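PDB 1BHE: endo-polygalacturonase from Pectobacterium carotovorum subsp. carotovorum, which hydrolyses the alpha-1,4 links between galacturonate units of polygalacturonic acid, an activity involved in the maceration and soft-rotting of plant tissue. Local coordinates for residues N200-D205 with G222-A227. Residues are numbered along the deposited sequence; the frame is centred on the assembly and turned at random.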
ATOM      1  N   ASN A 200       4.073 -10.373  -1.113  1.00 11.00           N
ATOM      2  CA  ASN A 200       2.779  -9.866  -1.562  1.00 11.23           C
ATOM      3  C   ASN A 200       2.078  -9.003  -0.521  1.00 10.29           C
ATOM      4  O   ASN A 200       0.854  -9.057  -0.393  1.00  9.16           O
ATOM      5  CB  ASN A 200       1.915 -11.089  -1.902  1.00 12.89           C
ATOM      6  CG  ASN A 200       0.889 -10.853  -2.977  1.00 14.20           C
ATOM      7  OD1 ASN A 200       1.173 -10.216  -3.986  1.00 15.32           O
ATOM      8  ND2 ASN A 200      -0.306 -11.400  -2.762  1.00 15.06           N
ATOM      9  N   THR A 201       2.842  -8.228   0.238  1.00  8.37           N
ATOM     10  CA  THR A 201       2.289  -7.438   1.336  1.00  7.63           C
ATOM     11  C   THR A 201       2.521  -5.944   1.200  1.00  6.91           C
ATOM     12  O   THR A 201       2.886  -5.274   2.174  1.00  6.35           O
ATOM     13  CB  THR A 201       2.931  -7.939   2.653  1.00  7.53           C
ATOM     14  OG1 THR A 201       4.348  -8.009   2.440  1.00  7.21           O
ATOM     15  CG2 THR A 201       2.397  -9.311   3.031  1.00  7.04           C
ATOM     16  N   ASP A 202       2.234  -5.394   0.016  1.00  5.84           N
ATOM     17  CA  ASP A 202       2.388  -3.955  -0.195  1.00  5.71           C
ATOM     18  C   ASP A 202       1.659  -3.205   0.921  1.00  5.66           C
ATOM     19  O   ASP A 202       0.589  -3.647   1.353  1.00  4.92           O
ATOM     20  CB  ASP A 202       1.842  -3.499  -1.538  1.00  5.75           C
ATOM     21  CG  ASP A 202       2.620  -3.956  -2.748  1.00  6.74           C
ATOM     22  OD1 ASP A 202       3.552  -4.775  -2.622  1.00  6.84           O
ATOM     23  OD2 ASP A 202       2.302  -3.496  -3.865  1.00  5.99           O
ATOM     24  N   GLY A 203       2.240  -2.084   1.333  1.00  5.13           N
ATOM     25  CA  GLY A 203       1.656  -1.288   2.399  1.00  5.55           C
ATOM     26  C   GLY A 203       0.450  -0.485   1.944  1.00  5.74           C
ATOM     27  O   GLY A 203      -0.684  -0.794   2.316  1.00  6.12           O
ATOM     28  N   ILE A 204       0.680   0.610   1.226  1.00  5.47           N
ATOM     29  CA  ILE A 204      -0.377   1.471   0.732  1.00  4.77           C
ATOM     30  C   ILE A 204      -0.190   1.723  -0.766  1.00  4.63           C
ATOM     31  O   ILE A 204       0.806   2.330  -1.158  1.00  4.90           O
ATOM     32  CB  ILE A 204      -0.441   2.848   1.429  1.00  4.70           C
ATOM     33  CG1 ILE A 204      -0.633   2.718   2.942  1.00  4.95           C
ATOM     34  CG2 ILE A 204      -1.588   3.653   0.823  1.00  4.71           C
ATOM     35  CD1 ILE A 204      -0.606   4.032   3.689  1.00  5.49           C
ATOM     36  N   ASP A 205      -1.157   1.312  -1.578  1.00  4.74           N
ATOM     37  CA  ASP A 205      -1.073   1.436  -3.021  1.00  5.43           C
ATOM     38  C   ASP A 205      -2.257   2.150  -3.675  1.00  5.70           C
ATOM     39  O   ASP A 205      -3.296   1.541  -3.941  1.00  6.19           O
ATOM     40  CB  ASP A 205      -1.022   0.066  -3.704  1.00  4.96           C
ATOM     41  CG  ASP A 205       0.132  -0.862  -3.451  1.00  5.76           C
ATOM     42  OD1 ASP A 205       1.054  -0.568  -2.674  1.00  5.95           O
ATOM     43  OD2 ASP A 205       0.156  -1.960  -4.071  1.00  6.84           O
ATOM     44  N   GLY A 222       6.829  -6.545   3.922  1.00  8.49           N
ATOM     45  CA  GLY A 222       7.620  -7.428   3.085  1.00  9.78           C
ATOM     46  C   GLY A 222       7.871  -6.825   1.710  1.00  9.93           C
ATOM     47  O   GLY A 222       9.026  -6.727   1.295  1.00 10.84           O
ATOM     48  N   ASP A 223       6.808  -6.454   1.004  1.00  9.86           N
ATOM     49  CA  ASP A 223       6.974  -5.914  -0.351  1.00  9.21           C
ATOM     50  C   ASP A 223       6.907  -4.396  -0.341  1.00  8.64           C
ATOM     51  O   ASP A 223       7.409  -3.796   0.613  1.00  8.05           O
ATOM     52  CB  ASP A 223       5.990  -6.576  -1.313  1.00  9.87           C
ATOM     53  CG  ASP A 223       6.387  -7.999  -1.672  1.00 10.66           C
ATOM     54  OD1 ASP A 223       7.386  -8.531  -1.133  1.00 11.25           O
ATOM     55  OD2 ASP A 223       5.699  -8.625  -2.505  1.00 10.68           O
ATOM     56  N   ASP A 224       6.459  -3.755  -1.417  1.00  8.03           N
ATOM     57  CA  ASP A 224       6.532  -2.298  -1.499  1.00  8.66           C
ATOM     58  C   ASP A 224       5.899  -1.588  -0.316  1.00  8.02           C
ATOM     59  O   ASP A 224       4.765  -1.879   0.043  1.00  8.04           O
ATOM     60  CB  ASP A 224       5.873  -1.800  -2.792  1.00  8.44           C
ATOM     61  CG  ASP A 224       6.796  -1.983  -3.984  1.00  9.67           C
ATOM     62  OD1 ASP A 224       8.007  -1.695  -3.849  1.00 10.61           O
ATOM     63  OD2 ASP A 224       6.302  -2.407  -5.047  1.00 10.44           O
ATOM     64  N   ASN A 225       6.617  -0.619   0.250  1.00  8.23           N
ATOM     65  CA  ASN A 225       6.075   0.156   1.368  1.00  7.80           C
ATOM     66  C   ASN A 225       4.892   0.963   0.837  1.00  7.90           C
ATOM     67  O   ASN A 225       3.813   1.018   1.428  1.00  7.33           O
ATOM     68  CB  ASN A 225       7.162   1.021   1.998  1.00  8.47           C
ATOM     69  CG  ASN A 225       8.348   0.208   2.482  1.00  8.73           C
ATOM     70  OD1 ASN A 225       9.112  -0.333   1.676  1.00  9.28           O
ATOM     71  ND2 ASN A 225       8.517   0.109   3.795  1.00  8.85           N
ATOM     72  N   VAL A 226       5.094   1.589  -0.313  1.00  7.22           N
ATOM     73  CA  VAL A 226       4.098   2.324  -1.069  1.00  6.85           C
ATOM     74  C   VAL A 226       4.353   1.992  -2.546  1.00  7.00           C
ATOM     75  O   VAL A 226       5.507   2.004  -2.990  1.00  7.51           O
ATOM     76  CB  VAL A 226       4.140   3.850  -0.895  1.00  6.66           C
ATOM     77  CG1 VAL A 226       3.295   4.575  -1.951  1.00  6.19           C
ATOM     78  CG2 VAL A 226       3.655   4.307   0.473  1.00  6.33           C
ATOM     79  N   ALA A 227       3.313   1.668  -3.298  1.00  7.23           N
ATOM     80  CA  ALA A 227       3.473   1.398  -4.727  1.00  7.31           C
ATOM     81  C   ALA A 227       2.384   2.171  -5.469  1.00  8.16           C
ATOM     82  O   ALA A 227       1.203   1.833  -5.361  1.00  8.01           O
ATOM     83  CB  ALA A 227       3.430  -0.078  -5.062  1.00  7.58           C
TER
HETATM   84  O   HOH W   1       3.720  -7.237  -3.958  1.00 13.87           O
HETATM   85  O   HOH W   2       3.800  -3.554  -6.053  1.00 16.97           O
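Gly203 and Asp224 show how neighbouring coils of a right-handed parallel beta-helix, the fold of family 28 glycosyl hydrolases, can be stitched at their backbones while holding acids in the active-site cleft. Gly203 N donates to Asp224 O at 2.8 Å, and Ile204 N follows with a bond to Asn225 O. This is the tight part: Ile204 bridges Val226 as strands 204-207 and 226-230 begin, and both side chains turn into the coil interior against Ile214. Asn225 points away from 200-205, its amide tied to Gly252, Ile219 and Thr249.

Among the acids, waters join the two segments. The side chains of Asp202 and Asp224 run alongside each other in the same direction, carboxylate planes 57° apart, and one water donates to OD2 of both; Asp224 OD1 is also bonded to Ser254 and Arg280, and its OD2 to Lys282. Asp202 OD1 accepts a weak bond from Asp224 N, while a second water, 2.8 Å from Asp202 OD1, also donates to Asp223 OD2. The partly exposed end lies at Asn200 and Asp223, the predicted proton donor. Asp223 carries its CG anti to its carbonyl carbon (chi1 -74°), and Asn200 N donates to Asp223 OD2 at 2.8 Å, from above the carboxylate plane. On the backbone of the same residue, Asp223 N donates to Thr201 OG1 at 3.2 Å; this oxygen takes a weak bond from Gly222 N and is hydrogen-bonded to Ala198 O.

His251, inferred to belong to the active site, touches Asp223. Asn200 N, the water and an Arg199 salt bridge together probably fix the position of the Asp223 carboxylate.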